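Local coordinates for protein DNA-entry nuclease inhibitor (Bacillus subtilis subsp. subtilis, PDB 4MQD) that inhibits the DNA-entry nuclease and forms with it a membrane complex that governs binding and uptake of donor DNA by competent cells, at residues A[6-11]-A[62-67]; A[17-22]-A[93-98]; A[50-55]-A[79-84]; A[83-88]-A[107-112]. One frame throughout, in Å; residues are numbered along the deposited sequence.

Interaction 1: A[6-11]-A[62-67]; sequences KSWKPQ and ILFRLN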
loop_
_atom_site.group_PDB
_atom_site.type_symbol
_atom_site.label_atom_id
_atom_site.label_comp_id
_atom_site.label_asym_id
_atom_site.label_seq_id
_atom_site.Cartn_x
_atom_site.Cartn_y
_atom_site.Cartn_z
ATOM N N LYS A 6 9.938 -7.345 12.837
ATOM C CA LYS A 6 9.822 -6.493 14.015
ATOM C C LYS A 6 9.100 -5.197 13.646
ATOM O O LYS A 6 9.389 -4.596 12.608
ATOM C CB LYS A 6 11.215 -6.193 14.571
ATOM C CG LYS A 6 11.245 -5.539 15.942
ATOM C CD LYS A 6 12.657 -5.570 16.514
ATOM C CE LYS A 6 12.727 -4.943 17.898
ATOM N NZ LYS A 6 14.095 -5.018 18.481
ATOM N N SER A 7 8.150 -4.788 14.486
ATOM C CA SER A 7 7.379 -3.564 14.262
ATOM C C SER A 7 7.410 -2.670 15.494
ATOM O O SER A 7 7.504 -3.156 16.624
ATOM C CB SER A 7 5.929 -3.896 13.907
ATOM O OG SER A 7 5.816 -4.355 12.571
ATOM N N TRP A 8 7.319 -1.363 15.262
ATOM C CA TRP A 8 7.355 -0.371 16.330
ATOM C C TRP A 8 6.051 0.407 16.407
ATOM O O TRP A 8 5.401 0.660 15.395
ATOM C CB TRP A 8 8.508 0.610 16.107
ATOM C CG TRP A 8 9.837 0.107 16.559
ATOM C CD1 TRP A 8 10.471 0.403 17.732
ATOM C CD2 TRP A 8 10.709 -0.774 15.843
ATOM N NE1 TRP A 8 11.683 -0.241 17.791
ATOM C CE2 TRP A 8 11.852 -0.972 16.644
ATOM C CE3 TRP A 8 10.632 -1.420 14.605
ATOM C CZ2 TRP A 8 12.913 -1.784 16.244
ATOM C CZ3 TRP A 8 11.686 -2.230 14.208
ATOM C CH2 TRP A 8 12.810 -2.405 15.027
ATOM N N LYS A 9 5.686 0.788 17.625
ATOM C CA LYS A 9 4.565 1.686 17.865
ATOM C C LYS A 9 4.779 2.995 17.096
ATOM O O LYS A 9 5.897 3.499 17.044
ATOM C CB LYS A 9 4.476 1.973 19.368
ATOM C CG LYS A 9 3.318 2.851 19.804
ATOM C CD LYS A 9 3.469 3.229 21.271
ATOM C CE LYS A 9 2.329 4.117 21.745
ATOM N NZ LYS A 9 1.016 3.415 21.713
ATOM N N PRO A 10 3.715 3.542 16.478
ATOM C CA PRO A 10 3.864 4.837 15.807
ATOM C C PRO A 10 4.403 5.915 16.747
ATOM O O PRO A 10 4.002 5.975 17.912
ATOM C CB PRO A 10 2.437 5.174 15.370
ATOM C CG PRO A 10 1.762 3.854 15.233
ATOM C CD PRO A 10 2.372 2.967 16.279
ATOM N N GLN A 11 5.309 6.747 16.240
ATOM C CA GLN A 11 5.946 7.790 17.039
ATOM C C GLN A 11 5.654 9.161 16.452
ATOM O O GLN A 11 6.010 9.441 15.306
ATOM C CB GLN A 11 7.460 7.570 17.089
ATOM C CG GLN A 11 7.891 6.362 17.909
ATOM C CD GLN A 11 7.607 6.520 19.391
ATOM O OE1 GLN A 11 7.546 7.633 19.912
ATOM N NE2 GLN A 11 7.432 5.399 20.079
ATOM N N ILE A 62 5.949 8.651 12.608
ATOM C CA ILE A 62 6.975 7.791 12.030
ATOM C C ILE A 62 6.631 6.340 12.352
ATOM O O ILE A 62 6.545 5.974 13.523
ATOM C CB ILE A 62 8.372 8.108 12.610
ATOM C CG1 ILE A 62 8.724 9.593 12.416
ATOM C CG2 ILE A 62 9.431 7.201 11.993
ATOM C CD1 ILE A 62 8.832 10.041 10.972
ATOM N N LEU A 63 6.425 5.531 11.315
ATOM C CA LEU A 63 6.203 4.089 11.471
ATOM C C LEU A 63 7.443 3.339 11.015
ATOM O O LEU A 63 7.671 3.178 9.813
ATOM C CB LEU A 63 4.993 3.623 10.653
ATOM C CG LEU A 63 3.639 3.665 11.357
ATOM C CD1 LEU A 63 3.337 5.069 11.859
ATOM C CD2 LEU A 63 2.543 3.170 10.423
ATOM N N PHE A 64 8.249 2.887 11.970
ATOM C CA PHE A 64 9.458 2.144 11.642
ATOM C C PHE A 64 9.170 0.649 11.628
ATOM O O PHE A 64 8.460 0.142 12.499
ATOM C CB PHE A 64 10.584 2.455 12.626
ATOM C CG PHE A 64 11.939 2.054 12.123
ATOM C CD1 PHE A 64 12.617 2.855 11.218
ATOM C CD2 PHE A 64 12.524 0.864 12.532
ATOM C CE1 PHE A 64 13.861 2.483 10.738
ATOM C CE2 PHE A 64 13.768 0.487 12.059
ATOM C CZ PHE A 64 14.437 1.297 11.159
ATOM N N ARG A 65 9.719 -0.045 10.632
ATOM C CA ARG A 65 9.534 -1.487 10.479
ATOM C C ARG A 65 10.835 -2.174 10.088
ATOM O O ARG A 65 11.689 -1.575 9.433
ATOM C CB ARG A 65 8.493 -1.778 9.402
ATOM C CG ARG A 65 7.102 -1.254 9.706
ATOM C CD ARG A 65 6.174 -1.497 8.534
ATOM N NE ARG A 65 4.854 -0.925 8.764
ATOM C CZ ARG A 65 3.856 -0.942 7.884
ATOM N NH1 ARG A 65 4.013 -1.504 6.689
ATOM N NH2 ARG A 65 2.692 -0.388 8.202
ATOM N N LEU A 66 10.965 -3.436 10.491
ATOM C CA LEU A 66 12.093 -4.282 10.110
ATOM C C LEU A 66 11.571 -5.510 9.358
ATOM O O LEU A 66 10.811 -6.306 9.914
ATOM C CB LEU A 66 12.872 -4.716 11.354
ATOM C CG LEU A 66 14.048 -5.682 11.173
ATOM C CD1 LEU A 66 15.092 -5.132 10.212
ATOM C CD2 LEU A 66 14.676 -5.996 12.522
ATOM N N ASN A 67 11.979 -5.642 8.095
ATOM C CA ASN A 67 11.603 -6.776 7.240
ATOM C C ASN A 67 10.094 -7.001 7.142
ATOM O O ASN A 67 9.616 -8.134 7.215
ATOM C CB ASN A 67 12.303 -8.058 7.707
ATOM C CG ASN A 67 13.815 -7.957 7.623
ATOM O OD1 ASN A 67 14.360 -7.471 6.631
ATOM N ND2 ASN A 67 14.502 -8.427 8.658
HETATM O O HOH W 1 5.659 0.666 12.564
HETATM O O HOH W 2 7.696 3.738 14.793
#

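Interaction 2: A[17-22]-A[93-98]; sequences YHQFTV and ESIMSK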
loop_
_atom_site.group_PDB
_atom_site.type_symbol
_atom_site.label_atom_id
_atom_site.label_comp_id
_atom_site.label_asym_id
_atom_site.label_seq_id
_atom_site.Cartn_x
_atom_site.Cartn_y
_atom_site.Cartn_z
ATOM N N TYR A 17 11.681 22.335 8.834
ATOM C CA TYR A 17 12.490 22.485 7.626
ATOM C C TYR A 17 12.326 21.319 6.642
ATOM O O TYR A 17 13.286 20.905 5.987
ATOM C CB TYR A 17 13.959 22.693 8.005
ATOM C CG TYR A 17 14.159 23.845 8.965
ATOM C CD1 TYR A 17 14.150 25.159 8.514
ATOM C CD2 TYR A 17 14.335 23.621 10.328
ATOM C CE1 TYR A 17 14.324 26.218 9.390
ATOM C CE2 TYR A 17 14.512 24.674 11.212
ATOM C CZ TYR A 17 14.507 25.970 10.737
ATOM O OH TYR A 17 14.682 27.021 11.608
ATOM N N HIS A 18 11.099 20.806 6.551
ATOM C CA HIS A 18 10.724 19.789 5.567
ATOM C C HIS A 18 11.669 18.587 5.512
ATOM O O HIS A 18 11.993 18.099 4.426
ATOM C CB HIS A 18 10.615 20.430 4.181
ATOM C CG HIS A 18 9.654 21.575 4.126
ATOM N ND1 HIS A 18 10.027 22.871 4.402
ATOM C CD2 HIS A 18 8.331 21.614 3.841
ATOM C CE1 HIS A 18 8.976 23.663 4.282
ATOM N NE2 HIS A 18 7.935 22.925 3.943
ATOM N N GLN A 19 12.101 18.108 6.675
ATOM C CA GLN A 19 13.010 16.967 6.726
ATOM C C GLN A 19 13.018 16.254 8.077
ATOM O O GLN A 19 12.651 16.825 9.107
ATOM C CB GLN A 19 14.438 17.406 6.374
ATOM C CG GLN A 19 15.189 18.102 7.503
ATOM C CD GLN A 19 16.451 18.797 7.028
ATOM O OE1 GLN A 19 17.549 18.238 7.098
ATOM N NE2 GLN A 19 16.299 20.020 6.524
ATOM N N PHE A 20 13.429 14.990 8.040
ATOM C CA PHE A 20 13.821 14.246 9.231
ATOM C C PHE A 20 14.971 13.328 8.829
ATOM O O PHE A 20 15.120 12.996 7.649
ATOM C CB PHE A 20 12.650 13.452 9.819
ATOM C CG PHE A 20 12.058 12.443 8.877
ATOM C CD1 PHE A 20 12.555 11.148 8.824
ATOM C CD2 PHE A 20 10.996 12.785 8.052
ATOM C CE1 PHE A 20 12.008 10.214 7.960
ATOM C CE2 PHE A 20 10.445 11.854 7.185
ATOM C CZ PHE A 20 10.952 10.568 7.140
ATOM N N THR A 21 15.775 12.921 9.803
ATOM C CA THR A 21 17.035 12.248 9.514
ATOM C C THR A 21 17.201 10.959 10.302
ATOM O O THR A 21 16.985 10.929 11.513
ATOM C CB THR A 21 18.222 13.186 9.803
ATOM O OG1 THR A 21 18.082 14.376 9.018
ATOM C CG2 THR A 21 19.554 12.515 9.472
ATOM N N VAL A 22 17.584 9.901 9.590
ATOM C CA VAL A 22 17.911 8.614 10.189
ATOM C C VAL A 22 19.427 8.538 10.310
ATOM O O VAL A 22 20.132 8.708 9.313
ATOM C CB VAL A 22 17.411 7.446 9.313
ATOM C CG1 VAL A 22 17.709 6.106 9.976
ATOM C CG2 VAL A 22 15.922 7.600 9.020
ATOM N N GLU A 93 15.173 11.795 13.866
ATOM C CA GLU A 93 14.987 13.115 14.453
ATOM C C GLU A 93 14.873 14.196 13.381
ATOM O O GLU A 93 15.503 14.108 12.326
ATOM C CB GLU A 93 16.164 13.436 15.386
ATOM C CG GLU A 93 15.927 14.624 16.306
ATOM C CD GLU A 93 17.087 14.901 17.245
ATOM O OE1 GLU A 93 17.933 14.006 17.454
ATOM O OE2 GLU A 93 17.149 16.028 17.780
ATOM N N SER A 94 14.048 15.201 13.657
ATOM C CA SER A 94 13.997 16.415 12.851
ATOM C C SER A 94 14.664 17.524 13.657
ATOM O O SER A 94 15.125 17.294 14.772
ATOM C CB SER A 94 12.551 16.783 12.511
ATOM O OG SER A 94 12.504 17.832 11.559
ATOM N N ILE A 95 14.715 18.726 13.100
ATOM C CA ILE A 95 15.425 19.827 13.745
ATOM C C ILE A 95 14.660 20.317 14.983
ATOM O O ILE A 95 13.530 20.796 14.878
ATOM C CB ILE A 95 15.706 20.963 12.742
ATOM C CG1 ILE A 95 16.685 20.456 11.672
ATOM C CG2 ILE A 95 16.289 22.184 13.443
ATOM C CD1 ILE A 95 16.585 21.164 10.344
HETATM N N MSE A 96 15.292 20.155 16.147
HETATM C CA MSE A 96 14.735 20.528 17.460
HETATM C C MSE A 96 13.568 19.669 17.900
HETATM O O MSE A 96 12.846 20.036 18.827
HETATM C CB MSE A 96 14.326 22.004 17.535
HETATM C CG MSE A 96 15.453 22.960 17.163
HETATM SE SE MSE A 96 16.695 23.170 18.679
HETATM C CE MSE A 96 18.269 23.501 17.557
ATOM N N SER A 97 13.380 18.513 17.269
ATOM C CA SER A 97 12.307 17.597 17.651
ATOM C C SER A 97 12.775 16.681 18.773
ATOM O O SER A 97 13.927 16.754 19.207
ATOM C CB SER A 97 11.878 16.744 16.454
ATOM O OG SER A 97 12.824 15.718 16.193
ATOM N N LYS A 98 11.875 15.815 19.234
ATOM C CA LYS A 98 12.256 14.710 20.113
ATOM C C LYS A 98 13.168 13.766 19.340
ATOM O O LYS A 98 13.051 13.645 18.117
ATOM C CB LYS A 98 11.025 13.939 20.594
ATOM C CG LYS A 98 10.107 14.737 21.506
ATOM C CD LYS A 98 8.980 13.881 22.071
ATOM C CE LYS A 98 7.942 13.535 21.016
ATOM N NZ LYS A 98 6.776 12.813 21.599
#

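Interaction 3: A[50-55]-A[79-84]; sequences ISFEAQ and VTVPFH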
loop_
_atom_site.group_PDB
_atom_site.type_symbol
_atom_site.label_atom_id
_atom_site.label_comp_id
_atom_site.label_asym_id
_atom_site.label_seq_id
_atom_site.Cartn_x
_atom_site.Cartn_y
_atom_site.Cartn_z
ATOM N N ILE A 50 20.958 9.348 6.648
ATOM C CA ILE A 50 20.078 9.664 5.527
ATOM C C ILE A 50 18.983 10.603 6.012
ATOM O O ILE A 50 18.275 10.289 6.969
ATOM C CB ILE A 50 19.407 8.401 4.941
ATOM C CG1 ILE A 50 20.458 7.374 4.506
ATOM C CG2 ILE A 50 18.506 8.774 3.766
ATOM C CD1 ILE A 50 19.899 5.981 4.297
ATOM N N SER A 51 18.852 11.755 5.359
ATOM C CA SER A 51 17.737 12.659 5.618
ATOM C C SER A 51 16.693 12.464 4.538
ATOM O O SER A 51 17.021 12.426 3.352
ATOM C CB SER A 51 18.194 14.115 5.641
ATOM O OG SER A 51 19.208 14.314 6.609
ATOM N N PHE A 52 15.440 12.329 4.956
ATOM C CA PHE A 52 14.331 12.178 4.028
ATOM C C PHE A 52 13.542 13.478 3.964
ATOM O O PHE A 52 13.352 14.148 4.978
ATOM C CB PHE A 52 13.427 11.021 4.455
ATOM C CG PHE A 52 14.063 9.670 4.297
ATOM C CD1 PHE A 52 14.184 9.092 3.040
ATOM C CD2 PHE A 52 14.546 8.977 5.399
ATOM C CE1 PHE A 52 14.772 7.847 2.885
ATOM C CE2 PHE A 52 15.136 7.732 5.251
ATOM C CZ PHE A 52 15.249 7.166 3.992
ATOM N N GLU A 53 13.097 13.831 2.762
ATOM C CA GLU A 53 12.282 15.017 2.564
ATOM C C GLU A 53 10.868 14.762 3.069
ATOM O O GLU A 53 10.295 13.699 2.827
ATOM C CB GLU A 53 12.229 15.377 1.082
ATOM C CG GLU A 53 11.556 16.711 0.789
ATOM C CD GLU A 53 10.948 16.783 -0.599
ATOM O OE1 GLU A 53 10.746 15.724 -1.233
ATOM O OE2 GLU A 53 10.658 17.911 -1.050
ATOM N N ALA A 54 10.315 15.748 3.768
ATOM C CA ALA A 54 8.934 15.702 4.229
ATOM C C ALA A 54 8.137 16.754 3.474
ATOM O O ALA A 54 8.685 17.777 3.060
ATOM C CB ALA A 54 8.867 15.958 5.726
ATOM N N GLN A 55 6.845 16.496 3.293
ATOM C CA GLN A 55 5.986 17.387 2.512
ATOM C C GLN A 55 5.742 18.729 3.195
ATOM O O GLN A 55 5.675 19.760 2.530
ATOM C CB GLN A 55 4.646 16.716 2.224
ATOM C CG GLN A 55 4.743 15.555 1.253
ATOM C CD GLN A 55 3.382 15.068 0.801
ATOM O OE1 GLN A 55 2.404 15.152 1.545
ATOM N NE2 GLN A 55 3.311 14.559 -0.424
ATOM N N VAL A 79 10.966 6.146 -1.578
ATOM C CA VAL A 79 12.408 6.297 -1.707
ATOM C C VAL A 79 13.081 5.096 -1.060
ATOM O O VAL A 79 12.819 4.801 0.102
ATOM C CB VAL A 79 12.897 7.586 -1.016
ATOM C CG1 VAL A 79 14.337 7.879 -1.404
ATOM C CG2 VAL A 79 11.997 8.760 -1.379
ATOM N N THR A 80 13.938 4.412 -1.813
ATOM C CA THR A 80 14.691 3.267 -1.305
ATOM C C THR A 80 16.189 3.552 -1.391
ATOM O O THR A 80 16.710 3.834 -2.469
ATOM C CB THR A 80 14.357 1.981 -2.086
ATOM O OG1 THR A 80 12.957 1.701 -1.962
ATOM C CG2 THR A 80 15.158 0.793 -1.554
ATOM N N VAL A 81 16.871 3.464 -0.250
ATOM C CA VAL A 81 18.277 3.850 -0.137
ATOM C C VAL A 81 19.070 2.794 0.638
ATOM O O VAL A 81 18.584 2.273 1.645
ATOM C CB VAL A 81 18.412 5.206 0.592
ATOM C CG1 VAL A 81 19.872 5.632 0.696
ATOM C CG2 VAL A 81 17.588 6.273 -0.117
ATOM N N PRO A 82 20.288 2.464 0.169
ATOM C CA PRO A 82 21.181 1.624 0.970
ATOM C C PRO A 82 21.563 2.295 2.288
ATOM O O PRO A 82 21.804 3.501 2.317
ATOM C CB PRO A 82 22.415 1.466 0.077
ATOM C CG PRO A 82 21.906 1.653 -1.308
ATOM C CD PRO A 82 20.807 2.666 -1.198
ATOM N N PHE A 83 21.617 1.516 3.364
ATOM C CA PHE A 83 21.907 2.063 4.685
ATOM C C PHE A 83 22.634 1.047 5.557
ATOM O O PHE A 83 22.147 -0.062 5.770
ATOM C CB PHE A 83 20.608 2.501 5.363
ATOM C CG PHE A 83 20.815 3.183 6.686
ATOM C CD1 PHE A 83 21.518 4.378 6.764
ATOM C CD2 PHE A 83 20.297 2.636 7.852
ATOM C CE1 PHE A 83 21.707 5.011 7.979
ATOM C CE2 PHE A 83 20.483 3.267 9.071
ATOM C CZ PHE A 83 21.189 4.456 9.136
ATOM N N HIS A 84 23.802 1.441 6.055
ATOM C CA HIS A 84 24.615 0.583 6.903
ATOM C C HIS A 84 24.500 1.037 8.349
ATOM O O HIS A 84 24.642 2.222 8.648
ATOM C CB HIS A 84 26.078 0.621 6.458
ATOM C CG HIS A 84 26.992 -0.188 7.324
ATOM N ND1 HIS A 84 27.083 -1.560 7.232
ATOM C CD2 HIS A 84 27.854 0.182 8.299
ATOM C CE1 HIS A 84 27.962 -2.001 8.114
ATOM N NE2 HIS A 84 28.445 -0.965 8.774
#

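Interaction 4: A[83-88]-A[107-112]; sequences FHVTEN and GDYQLT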
loop_
_atom_site.group_PDB
_atom_site.type_symbol
_atom_site.label_atom_id
_atom_site.label_comp_id
_atom_site.label_asym_id
_atom_site.label_seq_id
_atom_site.Cartn_x
_atom_site.Cartn_y
_atom_site.Cartn_z
ATOM N N PHE A 83 21.617 1.516 3.364
ATOM C CA PHE A 83 21.907 2.063 4.685
ATOM C C PHE A 83 22.634 1.047 5.557
ATOM O O PHE A 83 22.147 -0.062 5.770
ATOM C CB PHE A 83 20.608 2.501 5.363
ATOM C CG PHE A 83 20.815 3.183 6.686
ATOM C CD1 PHE A 83 21.518 4.378 6.764
ATOM C CD2 PHE A 83 20.297 2.636 7.852
ATOM C CE1 PHE A 83 21.707 5.011 7.979
ATOM C CE2 PHE A 83 20.483 3.267 9.071
ATOM C CZ PHE A 83 21.189 4.456 9.136
ATOM N N HIS A 84 23.802 1.441 6.055
ATOM C CA HIS A 84 24.615 0.583 6.903
ATOM C C HIS A 84 24.500 1.037 8.349
ATOM O O HIS A 84 24.642 2.222 8.648
ATOM C CB HIS A 84 26.078 0.621 6.458
ATOM C CG HIS A 84 26.992 -0.188 7.324
ATOM N ND1 HIS A 84 27.083 -1.560 7.232
ATOM C CD2 HIS A 84 27.854 0.182 8.299
ATOM C CE1 HIS A 84 27.962 -2.001 8.114
ATOM N NE2 HIS A 84 28.445 -0.965 8.774
ATOM N N VAL A 85 24.237 0.085 9.238
ATOM C CA VAL A 85 24.163 0.353 10.667
ATOM C C VAL A 85 25.495 -0.046 11.297
ATOM O O VAL A 85 25.847 -1.225 11.319
ATOM C CB VAL A 85 23.004 -0.426 11.320
ATOM C CG1 VAL A 85 22.956 -0.173 12.821
ATOM C CG2 VAL A 85 21.680 -0.045 10.671
ATOM N N THR A 86 26.232 0.943 11.796
ATOM C CA THR A 86 27.571 0.716 12.341
ATOM C C THR A 86 27.529 0.015 13.698
ATOM O O THR A 86 28.307 -0.906 13.946
ATOM C CB THR A 86 28.350 2.038 12.490
ATOM O OG1 THR A 86 27.611 2.944 13.318
ATOM C CG2 THR A 86 28.587 2.676 11.130
ATOM N N GLU A 87 26.626 0.464 14.568
ATOM C CA GLU A 87 26.466 -0.116 15.903
ATOM C C GLU A 87 24.988 -0.394 16.172
ATOM O O GLU A 87 24.116 0.284 15.631
ATOM C CB GLU A 87 27.036 0.835 16.962
ATOM C CG GLU A 87 27.553 0.149 18.220
ATOM C CD GLU A 87 28.949 -0.433 18.059
ATOM O OE1 GLU A 87 29.264 -0.975 16.977
ATOM O OE2 GLU A 87 29.737 -0.355 19.026
ATOM N N ASN A 88 24.713 -1.392 17.009
ATOM C CA ASN A 88 23.341 -1.834 17.271
ATOM C C ASN A 88 22.449 -0.701 17.791
ATOM O O ASN A 88 22.455 -0.392 18.984
ATOM C CB ASN A 88 23.343 -3.012 18.256
ATOM C CG ASN A 88 22.022 -3.762 18.281
ATOM O OD1 ASN A 88 20.986 -3.249 17.854
ATOM N ND2 ASN A 88 22.054 -4.991 18.785
ATOM N N GLY A 107 24.593 -4.029 10.462
ATOM C CA GLY A 107 24.531 -4.639 9.137
ATOM C C GLY A 107 24.011 -3.706 8.062
ATOM O O GLY A 107 23.728 -2.534 8.318
ATOM N N ASP A 108 23.888 -4.246 6.854
ATOM C CA ASP A 108 23.421 -3.491 5.696
ATOM C C ASP A 108 21.924 -3.687 5.503
ATOM O O ASP A 108 21.382 -4.757 5.795
ATOM C CB ASP A 108 24.168 -3.939 4.437
ATOM C CG ASP A 108 25.668 -3.745 4.549
ATOM O OD1 ASP A 108 26.099 -2.681 5.041
ATOM O OD2 ASP A 108 26.415 -4.656 4.140
ATOM N N TYR A 109 21.261 -2.641 5.018
ATOM C CA TYR A 109 19.824 -2.673 4.785
ATOM C C TYR A 109 19.461 -1.926 3.511
ATOM O O TYR A 109 20.227 -1.092 3.029
ATOM C CB TYR A 109 19.078 -2.019 5.952
ATOM C CG TYR A 109 19.281 -2.679 7.299
ATOM C CD1 TYR A 109 20.383 -2.366 8.090
ATOM C CD2 TYR A 109 18.359 -3.595 7.791
ATOM C CE1 TYR A 109 20.569 -2.961 9.328
ATOM C CE2 TYR A 109 18.537 -4.194 9.027
ATOM C CZ TYR A 109 19.641 -3.873 9.792
ATOM O OH TYR A 109 19.821 -4.464 11.023
ATOM N N GLN A 110 18.290 -2.246 2.969
ATOM C CA GLN A 110 17.635 -1.401 1.975
ATOM C C GLN A 110 16.531 -0.642 2.696
ATOM O O GLN A 110 15.462 -1.194 2.979
ATOM C CB GLN A 110 17.060 -2.229 0.824
ATOM C CG GLN A 110 18.104 -2.719 -0.171
ATOM C CD GLN A 110 18.782 -1.593 -0.936
ATOM O OE1 GLN A 110 18.268 -0.475 -1.021
ATOM N NE2 GLN A 110 19.947 -1.888 -1.499
ATOM N N LEU A 111 16.815 0.619 3.013
ATOM C CA LEU A 111 15.897 1.458 3.767
ATOM C C LEU A 111 14.925 2.148 2.819
ATOM O O LEU A 111 15.339 2.939 1.968
ATOM C CB LEU A 111 16.680 2.501 4.569
ATOM C CG LEU A 111 15.908 3.250 5.657
ATOM C CD1 LEU A 111 15.554 2.317 6.806
ATOM C CD2 LEU A 111 16.716 4.437 6.161
ATOM N N THR A 112 13.639 1.841 2.968
ATOM C CA THR A 112 12.594 2.438 2.143
ATOM C C THR A 112 11.722 3.369 2.980
ATOM O O THR A 112 11.347 3.029 4.100
ATOM C CB THR A 112 11.713 1.359 1.487
ATOM O OG1 THR A 112 12.526 0.519 0.660
ATOM C CG2 THR A 112 10.617 1.990 0.634
#

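Interaction 1: A[6-11]-A[62-67]
Two antiparallel neighbours at the edge of the mixed sheet meet here: Lys-6 pairs with Leu-66 and, further along, Gln-11 with Ile-62, while the chain between bows outward. At one end Leu-66 N gives a 2.9 Å bond to Lys-6 O, returned by Lys-6 N to Leu-66 O; at the other Ile-62 N reaches Gln-11 O at 2.8 Å, answered by Gln-11 N to Ile-62 O. In the bow the register slips by one residue, and Trp-8 N makes a weak bond to Phe-64 O. Two waters fill in. One donates to both Trp-8 O and Phe-64 O; the second donates to Lys-9 O and Ile-62 O and accepts from Phe-64 N. The Trp-8 indole leans over Phe-64, its six-membered ring taking the edge of Phe-64 on its face, a T-shaped pair with centroids 5.2 Å apart and planes at 76°. Phe-64 CD2 is the touching atom, 3.6 Å from Trp-8 CZ3, while Leu-66 CB lies at the indole's edge. With CG anti to its carbonyl carbon (chi1 -81°), Trp-8 lies alongside Phe-64. Pro-10 CB rests on Leu-63 CD1 at 3.6 Å. This is an antiparallel edge-strand pairing interrupted by a short, water-bridged loop.

Interaction 2: A[17-22]-A[93-98]
Ser-94 anchors its loop to the 17-22 segment through OG, which donates to Gln-19 O over 2.7 Å, nearly in line with that carbonyl. The hydroxyl reaches it because OG stands opposite the backbone N (chi1 -171°), and the same OG also accepts from Ser-16 N, giving it two partners. Next to it, Thr-21 and Glu-93 form an antiparallel hydrogen-bonded pair: Thr-21 N to Glu-93 O at 2.8 Å and Glu-93 N to Thr-21 O at 3.1 Å. Glu-93 O receives in addition a CH contact from Phe-20 CA. The side-chain ends of this pair find partners elsewhere, Glu-93 OE1 in a salt bridge with Arg-99 and Thr-21 OG1 with Ser-51. The backbone then leaves the strand in a type II turn from Ser-94 to Ser-97, where Ser-94 N donates to Ser-97 OG at 2.9 Å and Ser-97 N to Ser-94 O. The Gln-19 side chain is extended beyond CG, NE2 giving a 3.2 Å bond to Tyr-17 O, almost in its amide plane, while OE1 takes a weak bond from Trp-34 NE1. Ile-95 crosses the Tyr-17 side chain at about a right angle, its CD1 3.3 Å from Tyr-17 CD2 and 4.0 Å from Gln-19 NE2. A leucine in place of Gln-19 would probably leave Tyr-17 O without its side-chain donor and Trp-34 NE1 without its weak acceptor. Strand 19-24 lies between 49-53 and 90-93 in the antiparallel sheet, and the turn described here leads from 90-93 into the outermost strand 100-102.

Interaction 3: A[50-55]-A[79-84]
Ile-50 reaches across to Val-81 and Phe-83 from the facing sheet, and the contact between the two segments is wholly apolar. The aliphatic part is carried by Ile-50 CD1, which meets Val-81 CG1 tip to tip at 3.6 Å and also packs against Phe-83 CB at 3.7 Å. Its position follows from the extended outer torsion (chi2 163°), which drives the methyl straight out from the strand. Among aliphatic-to-aromatic contacts, the same CD1 lies 3.4 Å from Phe-83 CD1, coming at the ring obliquely. One methyl is thus wedged between two side chains of strand 77-85. Phe-52 makes the second, looser group: its CE1 is 4.3 Å from Val-79 CG1, which sits at the ring edge, and 4.4 Å from Val-81 CG2. Within its own strand Phe-52 is steadied by Ile-50 CG2, lying over one ring face toward the rim. The axes of strands 50-53 and 79-84 approach to 9.9 Å at 162°, a spacing that belongs to packing of sheet on sheet and not to pairing within one. Strand 49-53, bonded on its two sides to 19-24 and 43-46, lies against 77-85, the outermost strand of the mixed sheet; Tyr-43, Val-22 and Leu-111 pack around the same side chains.

Interaction 4: A[83-88]-A[107-112]
His-84 and Asp-108 face each other from a non-hydrogen-bonded pair of antiparallel strands, on the exposed side of the sheet. His-84 ND1 donates to Asp-108 OD1 over 2.7 Å in a fairly straight bond. The carboxylate oxygen lies near the imidazole plane, at the ring edge, but the bond arrives on the syn side 35° out of the carboxylate plane. Ring and carboxylate are turned 48° apart. Asp-108 gets there with CG anti to its carbonyl carbon (chi1 -59°). On the other face Val-85 and Tyr-109 cross obliquely, Val-85 CG2 lying 3.4 Å from Tyr-109 CE1, while Phe-83 O sits in plane at the tyrosine ring edge. Tyr-109 OH is tied to Pro-105 O. Replacing Tyr-109 with an alanine would probably leave Pro-105 O without this donor and open a gap beside Val-85. Phe-83 adds CB against Leu-111 CB at 4.0 Å. Flanking all this, Phe-83 and Tyr-109 exchange backbone bonds, as do Val-85 and Gly-107; Val-85 N to Gly-107 O is 2.8 Å and almost straight. The chemistry is two-faced: a hydrogen-bonded polar pair outside, where the carboxylate would tend to stabilise a protonated imidazole, and apolar packing inside.

Interaction 3 is the buried one, a purely apolar meeting of the two sheets, whereas interactions 1 and 4 are partly buried strand pairings and interaction 2 a partly buried strand-to-turn contact with one bridge. Interactions 1 and 4 belong to the mixed sheet, at its opposite edges, and touch through Leu-66 against Tyr-109; water mends the first pairing, while a His-carboxylate bond adorns the second. Interaction 2 lies in the antiparallel sheet and is richest in side-chain hydrogen bonds, where the turn from Ser-94 to Ser-97 brings serine hydroxyls into play. Interaction 3 joins them: its strand 49-53 bonds to 19-24 of interaction 2, and strand 77-85, with Phe-83, is shared with interaction 4.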